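PDB 3STO: serine protease inhibitor from Schistosoma haematobium, which probably inhibits serine-type endopeptidases, as a trematode member of the serpin family. Local coordinates for residues K287-T299 against I369-F381. Residues are numbered along the deposited sequence; the frame is centred on the assembly and turned at random.
Sequences KETTVSLRLPKFT and IIPEVDFHVTHPF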
ATOM      1  N   LYS A 287      -2.569   7.885 -24.241  1.00 27.82           N
ATOM      2  CA  LYS A 287      -2.348   7.307 -25.571  1.00 27.09           C
ATOM      3  C   LYS A 287      -0.903   6.845 -25.773  1.00 27.84           C
ATOM      4  O   LYS A 287       0.017   7.401 -25.168  1.00 25.43           O
ATOM      5  CB  LYS A 287      -2.725   8.298 -26.673  1.00 33.00           C
ATOM      6  CG  LYS A 287      -4.204   8.706 -26.693  1.00 27.85           C
ATOM      7  N   GLU A 288      -0.718   5.802 -26.584  1.00 25.99           N
ATOM      8  CA  GLU A 288       0.611   5.328 -26.989  1.00 28.58           C
ATOM      9  C   GLU A 288       1.396   6.450 -27.625  1.00 25.48           C
ATOM     10  O   GLU A 288       0.878   7.196 -28.453  1.00 21.67           O
ATOM     11  CB  GLU A 288       0.497   4.213 -28.029  1.00 43.97           C
ATOM     12  CG  GLU A 288      -0.043   2.907 -27.506  1.00 41.29           C
ATOM     13  CD  GLU A 288       1.068   2.007 -27.035  1.00 53.60           C
ATOM     14  OE1 GLU A 288       2.014   2.548 -26.431  1.00 54.71           O
ATOM     15  OE2 GLU A 288       1.015   0.775 -27.285  1.00 57.54           O
ATOM     16  N   THR A 289       2.655   6.566 -27.235  1.00 25.02           N
ATOM     17  CA  THR A 289       3.463   7.693 -27.621  1.00 18.22           C
ATOM     18  C   THR A 289       4.906   7.259 -27.482  1.00 21.81           C
ATOM     19  O   THR A 289       5.243   6.344 -26.704  1.00 21.48           O
ATOM     20  CB  THR A 289       3.267   8.906 -26.656  1.00 30.42           C
ATOM     21  OG1 THR A 289       1.903   9.014 -26.234  1.00 36.46           O
ATOM     22  CG2 THR A 289       3.638  10.174 -27.314  1.00 27.64           C
ATOM     23  N   THR A 290       5.773   7.929 -28.221  1.00 19.27           N
ATOM     24  CA  THR A 290       7.194   7.707 -28.050  1.00 27.14           C
ATOM     25  C   THR A 290       7.678   8.725 -27.039  1.00 23.04           C
ATOM     26  O   THR A 290       7.417   9.932 -27.153  1.00 22.75           O
ATOM     27  CB  THR A 290       7.983   7.741 -29.409  1.00 33.53           C
ATOM     28  OG1 THR A 290       7.758   8.980 -30.091  1.00 27.26           O
ATOM     29  CG2 THR A 290       7.501   6.623 -30.304  1.00 28.44           C
ATOM     30  N   VAL A 291       8.357   8.222 -26.025  1.00 25.32           N
ATOM     31  CA  VAL A 291       8.743   9.049 -24.902  1.00 23.91           C
ATOM     32  C   VAL A 291      10.209   8.911 -24.588  1.00 26.68           C
ATOM     33  O   VAL A 291      10.763   7.790 -24.519  1.00 23.96           O
ATOM     34  CB  VAL A 291       7.937   8.658 -23.646  1.00 22.88           C
ATOM     35  CG1 VAL A 291       8.296   9.538 -22.494  1.00 17.41           C
ATOM     36  CG2 VAL A 291       6.482   8.768 -23.937  1.00 14.57           C
ATOM     37  N   SER A 292      10.839  10.064 -24.412  1.00 20.76           N
ATOM     38  CA  SER A 292      12.147  10.127 -23.775  1.00 25.10           C
ATOM     39  C   SER A 292      11.887  10.202 -22.260  1.00 22.25           C
ATOM     40  O   SER A 292      11.397  11.205 -21.751  1.00 21.21           O
ATOM     41  CB  SER A 292      12.905  11.360 -24.243  1.00 24.17           C
ATOM     42  OG  SER A 292      14.035  11.587 -23.429  1.00 28.32           O
ATOM     43  N   LEU A 293      12.178   9.116 -21.563  1.00 20.54           N
ATOM     44  CA  LEU A 293      11.862   9.005 -20.153  1.00 23.65           C
ATOM     45  C   LEU A 293      13.124   9.064 -19.315  1.00 23.74           C
ATOM     46  O   LEU A 293      14.045   8.283 -19.523  1.00 20.26           O
ATOM     47  CB  LEU A 293      11.129   7.683 -19.881  1.00 22.32           C
ATOM     48  CG  LEU A 293      10.926   7.209 -18.432  1.00 28.09           C
ATOM     49  CD1 LEU A 293      10.119   8.215 -17.650  1.00 19.68           C
ATOM     50  CD2 LEU A 293      10.242   5.819 -18.376  1.00 17.95           C
ATOM     51  N   ARG A 294      13.170   9.975 -18.354  1.00 20.52           N
ATOM     52  CA  ARG A 294      14.227   9.900 -17.347  1.00 16.86           C
ATOM     53  C   ARG A 294      13.616   9.760 -15.993  1.00 15.82           C
ATOM     54  O   ARG A 294      12.685  10.477 -15.640  1.00 18.25           O
ATOM     55  CB  ARG A 294      15.112  11.134 -17.365  1.00 25.91           C
ATOM     56  CG  ARG A 294      15.627  11.497 -18.731  1.00 30.62           C
ATOM     57  CD  ARG A 294      16.809  12.400 -18.583  1.00 27.56           C
ATOM     58  NE  ARG A 294      17.179  12.976 -19.851  1.00 26.37           N
ATOM     59  CZ  ARG A 294      17.415  14.263 -20.016  1.00 33.23           C
ATOM     60  NH1 ARG A 294      17.314  15.082 -18.978  1.00 44.76           N
ATOM     61  NH2 ARG A 294      17.760  14.723 -21.203  1.00 37.56           N
ATOM     62  N   LEU A 295      14.185   8.866 -15.215  1.00 14.52           N
ATOM     63  CA  LEU A 295      13.561   8.442 -13.992  1.00 19.57           C
ATOM     64  C   LEU A 295      14.671   8.088 -13.013  1.00 18.85           C
ATOM     65  O   LEU A 295      15.516   7.250 -13.304  1.00 19.65           O
ATOM     66  CB  LEU A 295      12.635   7.223 -14.265  1.00 13.67           C
ATOM     67  CG  LEU A 295      11.836   6.606 -13.110  1.00 25.75           C
ATOM     68  CD1 LEU A 295      10.819   7.625 -12.558  1.00 20.66           C
ATOM     69  CD2 LEU A 295      11.117   5.277 -13.483  1.00 16.77           C
ATOM     70  N   PRO A 296      14.643   8.707 -11.825  1.00 25.60           N
ATOM     71  CA  PRO A 296      15.591   8.355 -10.759  1.00 25.43           C
ATOM     72  C   PRO A 296      15.459   6.878 -10.301  1.00 25.60           C
ATOM     73  O   PRO A 296      14.360   6.315 -10.230  1.00 21.06           O
ATOM     74  CB  PRO A 296      15.189   9.311  -9.614  1.00 20.39           C
ATOM     75  CG  PRO A 296      14.310  10.326 -10.236  1.00 19.25           C
ATOM     76  CD  PRO A 296      13.641   9.693 -11.375  1.00 17.22           C
ATOM     77  N   LYS A 297      16.580   6.249  -9.987  1.00 21.83           N
ATOM     78  CA  LYS A 297      16.514   5.002  -9.275  1.00 24.82           C
ATOM     79  C   LYS A 297      16.496   5.355  -7.783  1.00 32.03           C
ATOM     80  O   LYS A 297      17.213   6.228  -7.334  1.00 28.65           O
ATOM     81  CB  LYS A 297      17.668   4.080  -9.634  1.00 23.44           C
ATOM     82  CG  LYS A 297      18.957   4.461  -9.067  1.00 38.58           C
ATOM     83  CD  LYS A 297      20.061   3.612  -9.693  1.00 50.71           C
ATOM     84  CE  LYS A 297      19.719   2.134  -9.662  1.00 41.69           C
ATOM     85  NZ  LYS A 297      20.921   1.293 -10.019  1.00 50.03           N
ATOM     86  N   PHE A 298      15.610   4.717  -7.030  1.00 31.33           N
ATOM     87  CA  PHE A 298      15.468   5.029  -5.616  1.00 29.11           C
ATOM     88  C   PHE A 298      14.828   3.887  -4.854  1.00 33.63           C
ATOM     89  O   PHE A 298      14.247   2.937  -5.434  1.00 27.18           O
ATOM     90  CB  PHE A 298      14.627   6.294  -5.412  1.00 26.99           C
ATOM     91  CG  PHE A 298      13.215   6.178  -5.919  1.00 30.15           C
ATOM     92  CD1 PHE A 298      12.926   6.388  -7.260  1.00 23.12           C
ATOM     93  CD2 PHE A 298      12.182   5.845  -5.061  1.00 29.00           C
ATOM     94  CE1 PHE A 298      11.616   6.275  -7.724  1.00 32.61           C
ATOM     95  CE2 PHE A 298      10.863   5.717  -5.528  1.00 24.98           C
ATOM     96  CZ  PHE A 298      10.589   5.932  -6.858  1.00 34.47           C
ATOM     97  N   THR A 299      14.939   3.975  -3.540  1.00 27.02           N
ATOM     98  CA  THR A 299      14.131   3.103  -2.726  1.00 39.14           C
ATOM     99  C   THR A 299      13.587   3.816  -1.514  1.00 30.27           C
ATOM    100  O   THR A 299      14.354   4.390  -0.742  1.00 33.91           O
ATOM    101  CB  THR A 299      14.847   1.774  -2.383  1.00 39.91           C
ATOM    102  OG1 THR A 299      14.613   1.437  -1.016  1.00 42.35           O
ATOM    103  CG2 THR A 299      16.312   1.850  -2.660  1.00 16.93           C
ATOM    104  N   ILE A 369      14.990   5.942 -32.371  1.00 54.35           N
ATOM    105  CA  ILE A 369      13.779   6.747 -32.200  1.00 44.84           C
ATOM    106  C   ILE A 369      14.039   8.208 -31.853  1.00 49.93           C
ATOM    107  O   ILE A 369      14.961   8.545 -31.096  1.00 50.19           O
ATOM    108  CB  ILE A 369      12.910   6.157 -31.085  1.00 52.38           C
ATOM    109  CG1 ILE A 369      12.578   4.705 -31.401  1.00 47.33           C
ATOM    110  CG2 ILE A 369      11.647   6.965 -30.888  1.00 47.51           C
ATOM    111  CD1 ILE A 369      11.978   3.975 -30.219  1.00 64.47           C
ATOM    112  N   ILE A 370      13.194   9.071 -32.401  1.00 43.20           N
ATOM    113  CA  ILE A 370      13.150  10.463 -31.988  1.00 54.22           C
ATOM    114  C   ILE A 370      11.807  10.746 -31.287  1.00 50.16           C
ATOM    115  O   ILE A 370      10.796  10.996 -31.937  1.00 47.03           O
ATOM    116  CB  ILE A 370      13.335  11.387 -33.190  1.00 52.66           C
ATOM    117  CG1 ILE A 370      13.032  12.836 -32.793  1.00 62.23           C
ATOM    118  CG2 ILE A 370      12.465  10.912 -34.336  1.00 58.27           C
ATOM    119  CD1 ILE A 370      13.284  13.847 -33.889  1.00 63.78           C
ATOM    120  N   PRO A 371      11.799  10.709 -29.948  1.00 37.85           N
ATOM    121  CA  PRO A 371      10.517  10.702 -29.222  1.00 45.94           C
ATOM    122  C   PRO A 371       9.697  11.980 -29.407  1.00 33.16           C
ATOM    123  O   PRO A 371      10.267  13.062 -29.499  1.00 32.71           O
ATOM    124  CB  PRO A 371      10.948  10.539 -27.761  1.00 31.43           C
ATOM    125  CG  PRO A 371      12.369  11.104 -27.736  1.00 38.46           C
ATOM    126  CD  PRO A 371      12.958  10.672 -29.039  1.00 29.78           C
ATOM    127  N   GLU A 372       8.372  11.856 -29.468  1.00 28.23           N
ATOM    128  CA  GLU A 372       7.512  13.049 -29.528  1.00 35.95           C
ATOM    129  C   GLU A 372       7.454  13.831 -28.205  1.00 35.30           C
ATOM    130  O   GLU A 372       7.139  15.000 -28.211  1.00 33.41           O
ATOM    131  CB  GLU A 372       6.085  12.686 -29.951  1.00 30.03           C
ATOM    132  CG  GLU A 372       5.985  11.341 -30.665  1.00 51.99           C
ATOM    133  CD  GLU A 372       4.599  10.694 -30.549  1.00 59.76           C
ATOM    134  OE1 GLU A 372       3.589  11.425 -30.504  1.00 72.92           O
ATOM    135  OE2 GLU A 372       4.518   9.448 -30.503  1.00 50.79           O
ATOM    136  N   VAL A 373       7.742  13.173 -27.082  1.00 27.47           N
ATOM    137  CA  VAL A 373       7.528  13.763 -25.757  1.00 24.44           C
ATOM    138  C   VAL A 373       8.722  13.574 -24.820  1.00 23.30           C
ATOM    139  O   VAL A 373       9.321  12.490 -24.772  1.00 26.47           O
ATOM    140  CB  VAL A 373       6.254  13.136 -25.121  1.00 21.95           C
ATOM    141  CG1 VAL A 373       6.500  12.658 -23.744  1.00 21.15           C
ATOM    142  CG2 VAL A 373       5.091  14.098 -25.197  1.00 25.74           C
ATOM    143  N   ASP A 374       9.092  14.618 -24.082  1.00 19.17           N
ATOM    144  CA  ASP A 374      10.071  14.418 -23.007  1.00 24.78           C
ATOM    145  C   ASP A 374       9.333  14.177 -21.715  1.00 25.42           C
ATOM    146  O   ASP A 374       8.350  14.848 -21.429  1.00 31.02           O
ATOM    147  CB  ASP A 374      10.987  15.613 -22.832  1.00 26.18           C
ATOM    148  CG  ASP A 374      12.015  15.695 -23.913  1.00 37.82           C
ATOM    149  OD1 ASP A 374      12.142  14.703 -24.659  1.00 36.19           O
ATOM    150  OD2 ASP A 374      12.692  16.742 -24.026  1.00 58.96           O
ATOM    151  N   PHE A 375       9.773  13.197 -20.947  1.00 22.69           N
ATOM    152  CA  PHE A 375       9.183  12.985 -19.627  1.00 24.53           C
ATOM    153  C   PHE A 375      10.348  12.803 -18.689  1.00 18.16           C
ATOM    154  O   PHE A 375      10.816  11.677 -18.476  1.00 19.41           O
ATOM    155  CB  PHE A 375       8.274  11.747 -19.616  1.00 20.71           C
ATOM    156  CG  PHE A 375       7.304  11.710 -18.475  1.00 14.80           C
ATOM    157  CD1 PHE A 375       6.089  12.334 -18.581  1.00 16.51           C
ATOM    158  CD2 PHE A 375       7.607  11.024 -17.294  1.00 13.42           C
ATOM    159  CE1 PHE A 375       5.187  12.288 -17.529  1.00 15.79           C
ATOM    160  CE2 PHE A 375       6.722  10.980 -16.244  1.00 10.67           C
ATOM    161  CZ  PHE A 375       5.514  11.617 -16.348  1.00 12.02           C
ATOM    162  N   HIS A 376      10.831  13.916 -18.148  1.00 13.03           N
ATOM    163  CA  HIS A 376      12.068  13.905 -17.376  1.00 17.27           C
ATOM    164  C   HIS A 376      11.781  14.165 -15.906  1.00 13.03           C
ATOM    165  O   HIS A 376      11.371  15.248 -15.534  1.00 12.48           O
ATOM    166  CB  HIS A 376      13.053  14.925 -17.949  1.00 15.68           C
ATOM    167  CG  HIS A 376      13.482  14.610 -19.340  1.00 29.57           C
ATOM    168  ND1 HIS A 376      14.221  15.484 -20.107  1.00 27.43           N
ATOM    169  CD2 HIS A 376      13.283  13.510 -20.105  1.00 27.85           C
ATOM    170  CE1 HIS A 376      14.447  14.942 -21.288  1.00 26.72           C
ATOM    171  NE2 HIS A 376      13.890  13.740 -21.310  1.00 32.52           N
ATOM    172  N   VAL A 377      11.963  13.138 -15.083  1.00 19.94           N
ATOM    173  CA  VAL A 377      11.472  13.176 -13.708  1.00 13.44           C
ATOM    174  C   VAL A 377      12.577  13.831 -12.869  1.00 20.00           C
ATOM    175  O   VAL A 377      13.399  13.150 -12.279  1.00 21.51           O
ATOM    176  CB  VAL A 377      11.032  11.740 -13.202  1.00 16.88           C
ATOM    177  CG1 VAL A 377      10.531  11.769 -11.782  1.00 14.35           C
ATOM    178  CG2 VAL A 377       9.963  11.142 -14.101  1.00 10.68           C
ATOM    179  N   THR A 378      12.593  15.162 -12.850  1.00 14.78           N
ATOM    180  CA  THR A 378      13.698  15.917 -12.269  1.00 21.12           C
ATOM    181  C   THR A 378      13.292  16.758 -11.047  1.00 21.00           C
ATOM    182  O   THR A 378      14.094  17.546 -10.530  1.00 27.14           O
ATOM    183  CB  THR A 378      14.315  16.890 -13.333  1.00 16.06           C
ATOM    184  OG1 THR A 378      13.278  17.717 -13.857  1.00 20.70           O
ATOM    185  CG2 THR A 378      14.928  16.136 -14.465  1.00 14.12           C
ATOM    186  N   HIS A 379      12.049  16.601 -10.609  1.00 15.19           N
ATOM    187  CA  HIS A 379      11.489  17.334  -9.478  1.00 19.36           C
ATOM    188  C   HIS A 379      10.394  16.428  -8.848  1.00 19.05           C
ATOM    189  O   HIS A 379      10.049  15.398  -9.439  1.00 17.56           O
ATOM    190  CB  HIS A 379      10.953  18.718  -9.935  1.00 13.80           C
ATOM    191  CG  HIS A 379      10.078  18.671 -11.149  1.00 14.20           C
ATOM    192  ND1 HIS A 379       8.706  18.782 -11.087  1.00 18.59           N
ATOM    193  CD2 HIS A 379      10.384  18.543 -12.473  1.00 15.71           C
ATOM    194  CE1 HIS A 379       8.206  18.728 -12.313  1.00 18.85           C
ATOM    195  NE2 HIS A 379       9.204  18.594 -13.170  1.00 17.32           N
ATOM    196  N   PRO A 380       9.865  16.788  -7.660  1.00 19.73           N
ATOM    197  CA  PRO A 380       8.937  15.881  -6.928  1.00 21.75           C
ATOM    198  C   PRO A 380       7.715  15.406  -7.727  1.00 18.79           C
ATOM    199  O   PRO A 380       7.089  16.133  -8.499  1.00 16.17           O
ATOM    200  CB  PRO A 380       8.520  16.710  -5.700  1.00 12.21           C
ATOM    201  CG  PRO A 380       9.760  17.609  -5.462  1.00 17.76           C
ATOM    202  CD  PRO A 380      10.170  18.006  -6.870  1.00 18.42           C
ATOM    203  N   PHE A 381       7.386  14.143  -7.538  1.00 18.94           N
ATOM    204  CA  PHE A 381       6.359  13.531  -8.358  1.00 19.93           C
ATOM    205  C   PHE A 381       5.514  12.552  -7.554  1.00 17.80           C
ATOM    206  O   PHE A 381       5.912  12.069  -6.496  1.00 14.17           O
ATOM    207  CB  PHE A 381       6.999  12.803  -9.533  1.00 12.19           C
ATOM    208  CG  PHE A 381       7.975  11.723  -9.119  1.00 15.36           C
ATOM    209  CD1 PHE A 381       9.282  12.038  -8.750  1.00 11.70           C
ATOM    210  CD2 PHE A 381       7.592  10.394  -9.098  1.00 13.01           C
ATOM    211  CE1 PHE A 381      10.182  11.055  -8.407  1.00 12.69           C
ATOM    212  CE2 PHE A 381       8.496   9.394  -8.740  1.00 16.93           C
ATOM    213  CZ  PHE A 381       9.792   9.722  -8.402  1.00 13.54           C
TER
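Strand 373-376 runs parallel to strand 287-296 (3° between the axes) through a ladder of backbone hydrogen bonds including S292 N to V373 O at 2.9 Å and F375 N to S292 O at 2.7 Å. On one face the R294 guanidinium lies flat over the H376 imidazole, centres 3.6 Å apart, planes at 18°. R294 leaves with CG beside its backbone N (chi1 -50°) and extends, carrying CG past H376 CD2 and CD over the ring face, a CH-pi contact; beyond, NH1 salt-bridges E210. At the ring edge, in plane, S292 OG hydrogen-bonds H376 NE2 at 3.0 Å. This is the s1C-s2C pair of serpin beta-sheet C: 373-376 comes just after the reactive-centre loop, and the other edge of 287-296 bonds strand 218-236. The reverse face is apolar: V291 CG1 sits 3.6 Å from F375 CB, and F375 packs on I257 and L259. Where the pairing begins, the extended side chain of E372 crosses that of T290 at about a right angle. Its OE2 accepts T290 N (3.0 Å) from above the carboxylate plane, and T290 OG1 accepts E372 N (3.0 Å). F298 CE1 meets the F381 ring edge at F381 CZ, 4.0 Å away.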